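Local atomic coordinates of tRNA (cytosine(72)-C(5))-methyltransferase (PDB entry 5ZVE), a protein that methylates the C5 position of cytosine 72 in several tRNAs, using S-adenosyl-L-methionine as the methyl donor. Residues V200-A205 and I226-S231; N233-M238 and L252-A257. One frame throughout, in Å; residues are numbered along the deposited sequence.

Contact 1: residues V200-A205 and I226-S231; sequences VIIDMA and IAIDKS. With SAH (S-adenosyl-L-homocysteine), chain C.
Ile228 lays its CD1 methyl against the CG2 branch of Ile202, 3.8 Å away, the two side chains crossing at a slant, and the same CD1 also meets CB of Met204. With CG1 beside its own backbone N (chi1 -57°), Ile228 carries CD1 to Ile202 and Met204. Beneath this apolar layer, strands 201-203 and 225-229 run parallel. Ile226 N donates to Ile201 O, Asp203 N to Ile226 O at 2.8 Å, and Ile228 N to Asp203 O at 2.7 Å. Asp203 sends its carboxylate to the other face, where OD2 bonds Thr212 OG1. The strands belong to the beta-alpha-beta unit that opens a class I methyltransferase domain, and S-adenosyl-L-homocysteine sits across their C-terminal ends. Its amino N donates to Ala205 O, 3.0 Å away, while its ribose O2' donates to Asp229 OD1 over a very short 2.5 Å. OD1 spends its anti lone pair on Ser231 N in an Asx turn, and OD2 accepts from Ala207 N, so a backbone N-H on each oxygen limits the carboxylate's rotation. With an alanine at Asp229, the ribose O2' would probably lose its acceptor and the Ser231 turn its clasp. The backbone bonds hold the strands in register, and a carboxylate fixed by backbone donors is left to accept from the ribose hydroxyl.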
loop_
_atom_site.group_PDB
_atom_site.type_symbol
_atom_site.label_atom_id
_atom_site.label_comp_id
_atom_site.label_asym_id
_atom_site.label_seq_id
_atom_site.Cartn_x
_atom_site.Cartn_y
_atom_site.Cartn_z
ATOM N N VAL A 200 6.852 24.593 6.555
ATOM C CA VAL A 200 7.724 24.105 5.501
ATOM C C VAL A 200 7.653 22.585 5.557
ATOM O O VAL A 200 7.940 21.986 6.593
ATOM C CB VAL A 200 9.169 24.600 5.665
ATOM C CG1 VAL A 200 10.028 24.126 4.506
ATOM C CG2 VAL A 200 9.191 26.120 5.760
ATOM N N ILE A 201 7.250 21.967 4.452
ATOM C CA ILE A 201 6.895 20.548 4.454
ATOM C C ILE A 201 7.664 19.750 3.412
ATOM O O ILE A 201 7.731 20.137 2.246
ATOM C CB ILE A 201 5.380 20.359 4.196
ATOM C CG1 ILE A 201 4.560 21.017 5.306
ATOM C CG2 ILE A 201 5.036 18.888 4.065
ATOM C CD1 ILE A 201 3.091 21.146 4.978
ATOM N N ILE A 202 8.246 18.631 3.833
ATOM C CA ILE A 202 8.979 17.777 2.910
ATOM C C ILE A 202 8.536 16.319 2.968
ATOM O O ILE A 202 8.553 15.696 4.030
ATOM C CB ILE A 202 10.492 17.821 3.174
ATOM C CG1 ILE A 202 11.012 19.261 3.112
ATOM C CG2 ILE A 202 11.219 16.930 2.173
ATOM C CD1 ILE A 202 12.506 19.371 3.360
ATOM N N ASP A 203 8.135 15.793 1.816
ATOM C CA ASP A 203 7.906 14.363 1.628
ATOM C C ASP A 203 9.103 13.808 0.857
ATOM O O ASP A 203 9.232 14.052 -0.340
ATOM C CB ASP A 203 6.589 14.130 0.877
ATOM C CG ASP A 203 6.103 12.697 0.958
ATOM O OD1 ASP A 203 6.878 11.806 1.363
ATOM O OD2 ASP A 203 4.922 12.467 0.624
ATOM N N MET A 204 9.984 13.072 1.532
ATOM C CA MET A 204 11.281 12.760 0.931
ATOM C C MET A 204 11.316 11.423 0.205
ATOM O O MET A 204 12.327 11.065 -0.389
ATOM C CB MET A 204 12.396 12.778 1.984
ATOM C CG MET A 204 12.116 11.994 3.254
ATOM S SD MET A 204 13.515 12.111 4.400
ATOM C CE MET A 204 13.541 13.855 4.676
ATOM N N ALA A 205 10.207 10.697 0.242
ATOM C CA ALA A 205 10.034 9.518 -0.593
ATOM C C ALA A 205 8.577 9.484 -1.010
ATOM O O ALA A 205 7.784 8.705 -0.475
ATOM C CB ALA A 205 10.425 8.256 0.151
ATOM N N ILE A 226 7.082 20.101 -0.659
ATOM C CA ILE A 226 8.219 19.633 -1.429
ATOM C C ILE A 226 8.227 18.119 -1.445
ATOM O O ILE A 226 8.303 17.484 -0.393
ATOM C CB ILE A 226 9.539 20.153 -0.858
ATOM C CG1 ILE A 226 9.559 21.679 -0.916
ATOM C CG2 ILE A 226 10.712 19.564 -1.624
ATOM C CD1 ILE A 226 10.632 22.295 -0.088
ATOM N N ALA A 227 8.147 17.543 -2.638
ATOM C CA ALA A 227 8.041 16.097 -2.777
ATOM C C ALA A 227 9.239 15.517 -3.509
ATOM O O ALA A 227 9.515 15.869 -4.654
ATOM C CB ALA A 227 6.758 15.732 -3.495
ATOM N N ILE A 228 9.945 14.619 -2.835
ATOM C CA ILE A 228 11.186 14.066 -3.357
ATOM C C ILE A 228 11.032 12.604 -3.744
ATOM O O ILE A 228 10.403 11.835 -3.025
ATOM C CB ILE A 228 12.315 14.185 -2.313
ATOM C CG1 ILE A 228 12.506 15.643 -1.898
ATOM C CG2 ILE A 228 13.607 13.580 -2.831
ATOM C CD1 ILE A 228 13.458 15.821 -0.756
ATOM N N ASP A 229 11.614 12.220 -4.874
ATOM C CA ASP A 229 11.760 10.812 -5.213
ATOM C C ASP A 229 12.920 10.620 -6.181
ATOM O O ASP A 229 13.233 11.512 -6.966
ATOM C CB ASP A 229 10.476 10.244 -5.812
ATOM C CG ASP A 229 10.331 8.759 -5.552
ATOM O OD1 ASP A 229 10.970 7.960 -6.268
ATOM O OD2 ASP A 229 9.578 8.389 -4.627
ATOM N N LYS A 230 13.552 9.454 -6.122
ATOM C CA LYS A 230 14.687 9.159 -6.990
ATOM C C LYS A 230 14.244 8.654 -8.359
ATOM O O LYS A 230 14.950 8.831 -9.352
ATOM C CB LYS A 230 15.598 8.118 -6.336
ATOM C CG LYS A 230 16.935 7.943 -7.031
ATOM C CD LYS A 230 17.745 6.811 -6.416
ATOM C CE LYS A 230 17.046 5.468 -6.607
ATOM N NZ LYS A 230 17.895 4.316 -6.177
ATOM N N SER A 231 13.063 8.048 -8.413
ATOM C CA SER A 231 12.586 7.410 -9.637
ATOM C C SER A 231 11.854 8.406 -10.528
ATOM O O SER A 231 10.868 9.016 -10.112
ATOM C CB SER A 231 11.676 6.226 -9.297
ATOM O OG SER A 231 11.266 5.537 -10.463
HETATM N N SAH C . 5.006 7.701 0.033
HETATM C CA SAH C . 4.565 7.177 -1.255
HETATM C CB SAH C . 5.145 5.787 -1.517
HETATM C CG SAH C . 6.592 5.566 -1.070
HETATM S SD SAH C . 7.268 4.056 -1.805
HETATM C C SAH C . 3.041 7.175 -1.408
HETATM O O SAH C . 2.297 7.343 -0.442
HETATM O OXT SAH C . 2.514 7.009 -2.507
HETATM C "C5'" SAH C . 8.991 4.517 -1.465
HETATM C "C4'" SAH C . 9.614 5.436 -2.513
HETATM O "O4'" SAH C . 10.942 5.753 -2.144
HETATM C "C3'" SAH C . 9.699 4.837 -3.911
HETATM O "O3'" SAH C . 8.892 5.593 -4.783
HETATM C "C2'" SAH C . 11.146 4.996 -4.339
HETATM O "O2'" SAH C . 11.217 5.570 -5.620
HETATM C "C1'" SAH C . 11.699 5.968 -3.317
HETATM N N9 SAH C . 13.149 5.826 -3.067
HETATM C C8 SAH C . 13.885 4.678 -2.914
HETATM N N7 SAH C . 15.177 5.020 -2.692
HETATM C C5 SAH C . 15.276 6.368 -2.701
HETATM C C6 SAH C . 16.347 7.239 -2.530
HETATM N N6 SAH C . 17.575 6.776 -2.305
HETATM N N1 SAH C . 16.128 8.598 -2.593
HETATM C C2 SAH C . 14.857 9.088 -2.826
HETATM N N3 SAH C . 13.800 8.219 -2.997
HETATM C C4 SAH C . 14.009 6.882 -2.935
#

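Contact 2: residues N233-M238 and L252-A257; sequences NRLRKM and LVQMDA. With SAH (S-adenosyl-L-homocysteine), chain C.
Leu235 and Leu252 carry the apolar part of this helix-on-strand contact, their side chains sliding past each other in opposite directions with Leu235 CD2 4.0 Å from Leu252 CG. The other branch of Leu235 turns to the aliphatic stem of Gln254, where CD1 comes within 3.6 Å of CB. Met238 adds its terminal methyl: CG stands anti to the backbone N (chi1 178°) and the chain beyond is extended, which brings CE to 3.9 Å from Leu252 CD1. No hydrogen bond joins the two segments. Helix 233-238 runs almost antiparallel to strand 252-254, at 172°, as expected where a beta-alpha-beta crossover returns over the sheet.

Polar interactions are directed at S-adenosyl-L-homocysteine. Arg234, its chain bent at chi3, presents the edge of its guanidinium to the ribose, and NE donates to O3' over a very short 2.5 Å; NH2 adds a weak bond to the same oxygen. At the adenine, SAH N6 donates to Asp256 OD1 at 3.0 Å with a fairly straight 163° angle, and Ala257 N donates to SAH N1, also at 3.0 Å. A salt bridge from Asp256 OD2 to Arg258 occupies the second carboxylate oxygen. The adenine edge is therefore matched donor to acceptor at two adjacent positions, consistent with selection of the base, whereas between helix and strand the contact is apolar packing with no hydrogen bond.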
loop_
_atom_site.group_PDB
_atom_site.type_symbol
_atom_site.label_atom_id
_atom_site.label_comp_id
_atom_site.label_asym_id
_atom_site.label_seq_id
_atom_site.Cartn_x
_atom_site.Cartn_y
_atom_site.Cartn_z
ATOM N N ASN A 233 10.265 7.684 -13.368
ATOM C CA ASN A 233 9.020 7.067 -13.811
ATOM C C ASN A 233 7.921 7.195 -12.761
ATOM O O ASN A 233 6.790 7.572 -13.072
ATOM C CB ASN A 233 9.244 5.597 -14.157
ATOM C CG ASN A 233 10.190 5.416 -15.327
ATOM O OD1 ASN A 233 10.420 6.344 -16.104
ATOM N ND2 ASN A 233 10.741 4.215 -15.463
ATOM N N ARG A 234 8.258 6.865 -11.519
ATOM C CA ARG A 234 7.315 7.012 -10.420
ATOM C C ARG A 234 6.962 8.486 -10.204
ATOM O O ARG A 234 5.838 8.811 -9.821
ATOM C CB ARG A 234 7.878 6.378 -9.142
ATOM C CG ARG A 234 8.043 4.866 -9.253
ATOM C CD ARG A 234 8.795 4.276 -8.074
ATOM N NE ARG A 234 8.077 4.418 -6.809
ATOM C CZ ARG A 234 7.023 3.691 -6.445
ATOM N NH1 ARG A 234 6.545 2.752 -7.250
ATOM N NH2 ARG A 234 6.444 3.905 -5.268
ATOM N N LEU A 235 7.916 9.374 -10.459
ATOM C CA LEU A 235 7.629 10.805 -10.448
ATOM C C LEU A 235 6.716 11.194 -11.608
ATOM O O LEU A 235 5.870 12.072 -11.473
ATOM C CB LEU A 235 8.922 11.618 -10.499
ATOM C CG LEU A 235 9.640 11.766 -9.160
ATOM C CD1 LEU A 235 10.930 12.539 -9.339
ATOM C CD2 LEU A 235 8.734 12.457 -8.162
ATOM N N ARG A 236 6.906 10.549 -12.752
ATOM C CA ARG A 236 6.036 10.764 -13.905
ATOM C C ARG A 236 4.596 10.361 -13.586
ATOM O O ARG A 236 3.649 11.054 -13.960
ATOM C CB ARG A 236 6.550 9.985 -15.116
ATOM C CG ARG A 236 5.727 10.168 -16.377
ATOM C CD ARG A 236 6.405 9.504 -17.562
ATOM N NE ARG A 236 7.820 9.855 -17.625
ATOM C CZ ARG A 236 8.633 9.529 -18.625
ATOM N NH1 ARG A 236 8.172 8.840 -19.661
ATOM N NH2 ARG A 236 9.906 9.896 -18.591
ATOM N N LYS A 237 4.434 9.228 -12.909
ATOM C CA LYS A 237 3.120 8.799 -12.456
ATOM C C LYS A 237 2.559 9.790 -11.445
ATOM O O LYS A 237 1.354 10.058 -11.419
ATOM C CB LYS A 237 3.182 7.397 -11.849
ATOM C CG LYS A 237 1.820 6.852 -11.441
ATOM C CD LYS A 237 0.885 6.791 -12.638
ATOM C CE LYS A 237 -0.478 6.243 -12.258
ATOM N NZ LYS A 237 -1.388 6.156 -13.435
ATOM N N MET A 238 3.441 10.341 -10.617
ATOM C CA MET A 238 3.031 11.298 -9.599
ATOM C C MET A 238 2.521 12.592 -10.227
ATOM O O MET A 238 1.574 13.201 -9.725
ATOM C CB MET A 238 4.187 11.589 -8.641
ATOM C CG MET A 238 3.864 12.612 -7.577
ATOM S SD MET A 238 4.928 12.470 -6.129
ATOM C CE MET A 238 4.212 13.724 -5.085
ATOM N N LEU A 252 7.716 19.145 -7.166
ATOM C CA LEU A 252 8.467 17.910 -7.360
ATOM C C LEU A 252 9.950 18.170 -7.574
ATOM O O LEU A 252 10.335 19.010 -8.383
ATOM C CB LEU A 252 7.916 17.127 -8.554
ATOM C CG LEU A 252 6.898 16.014 -8.298
ATOM C CD1 LEU A 252 5.803 16.494 -7.399
ATOM C CD2 LEU A 252 6.312 15.549 -9.612
ATOM N N VAL A 253 10.780 17.438 -6.841
ATOM C CA VAL A 253 12.215 17.462 -7.072
ATOM C C VAL A 253 12.738 16.025 -7.133
ATOM O O VAL A 253 12.464 15.204 -6.253
ATOM C CB VAL A 253 12.963 18.296 -5.996
ATOM C CG1 VAL A 253 12.573 19.761 -6.086
ATOM C CG2 VAL A 253 12.704 17.766 -4.606
ATOM N N GLN A 254 13.465 15.724 -8.203
ATOM C CA GLN A 254 14.093 14.422 -8.370
ATOM C C GLN A 254 15.511 14.430 -7.810
ATOM O O GLN A 254 16.332 15.256 -8.211
ATOM C CB GLN A 254 14.116 14.033 -9.844
ATOM C CG GLN A 254 14.658 12.649 -10.096
ATOM C CD GLN A 254 14.739 12.323 -11.565
ATOM O OE1 GLN A 254 14.327 13.116 -12.412
ATOM N NE2 GLN A 254 15.268 11.148 -11.881
ATOM N N MET A 255 15.797 13.485 -6.917
ATOM C CA MET A 255 17.086 13.431 -6.225
ATOM C C MET A 255 17.160 12.264 -5.253
ATOM O O MET A 255 16.136 11.692 -4.875
ATOM C CB MET A 255 17.347 14.732 -5.457
ATOM C CG MET A 255 16.617 14.804 -4.129
ATOM S SD MET A 255 16.975 16.285 -3.170
ATOM C CE MET A 255 18.672 15.969 -2.680
ATOM N N ASP A 256 18.381 11.915 -4.856
ATOM C CA ASP A 256 18.605 10.972 -3.766
ATOM C C ASP A 256 18.293 11.673 -2.445
ATOM O O ASP A 256 19.009 12.587 -2.035
ATOM C CB ASP A 256 20.047 10.453 -3.791
ATOM C CG ASP A 256 20.343 9.466 -2.673
ATOM O OD1 ASP A 256 19.422 9.103 -1.911
ATOM O OD2 ASP A 256 21.517 9.056 -2.547
ATOM N N ALA A 257 17.221 11.238 -1.786
ATOM C CA ALA A 257 16.733 11.892 -0.569
ATOM C C ALA A 257 17.730 11.834 0.583
ATOM O O ALA A 257 17.635 12.610 1.531
ATOM C CB ALA A 257 15.419 11.278 -0.139
HETATM N N SAH C . 5.006 7.701 0.033
HETATM C CA SAH C . 4.565 7.177 -1.255
HETATM C CB SAH C . 5.145 5.787 -1.517
HETATM C CG SAH C . 6.592 5.566 -1.070
HETATM S SD SAH C . 7.268 4.056 -1.805
HETATM C C SAH C . 3.041 7.175 -1.408
HETATM O O SAH C . 2.297 7.343 -0.442
HETATM O OXT SAH C . 2.514 7.009 -2.507
HETATM C "C5'" SAH C . 8.991 4.517 -1.465
HETATM C "C4'" SAH C . 9.614 5.436 -2.513
HETATM O "O4'" SAH C . 10.942 5.753 -2.144
HETATM C "C3'" SAH C . 9.699 4.837 -3.911
HETATM O "O3'" SAH C . 8.892 5.593 -4.783
HETATM C "C2'" SAH C . 11.146 4.996 -4.339
HETATM O "O2'" SAH C . 11.217 5.570 -5.620
HETATM C "C1'" SAH C . 11.699 5.968 -3.317
HETATM N N9 SAH C . 13.149 5.826 -3.067
HETATM C C8 SAH C . 13.885 4.678 -2.914
HETATM N N7 SAH C . 15.177 5.020 -2.692
HETATM C C5 SAH C . 15.276 6.368 -2.701
HETATM C C6 SAH C . 16.347 7.239 -2.530
HETATM N N6 SAH C . 17.575 6.776 -2.305
HETATM N N1 SAH C . 16.128 8.598 -2.593
HETATM C C2 SAH C . 14.857 9.088 -2.826
HETATM N N3 SAH C . 13.800 8.219 -2.997
HETATM C C4 SAH C . 14.009 6.882 -2.935
#

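Overall arrangement
The two contacts illustrate how successive beta-alpha-beta units of a Rossmann-like sheet share one cofactor. The touching residues of contact 1 are all buried, and it pairs neighbouring strands, so backbone hydrogen bonds dominate; contact 2 is partly buried, sets a covering helix on a strand, and relies on apolar side chains, with Gln254 at its exposed margin. Strand 225-229 ties them together: it pairs with 201-203 on one side and with 250-254 on the other, where Ala227 O probably accepts from Val253 N, and it leads directly into helix 232-245. Both contacts reach the ligand at the C-terminal ends of the strands, contact 1 chiefly with acceptors and contact 2 with donors and acceptors alike.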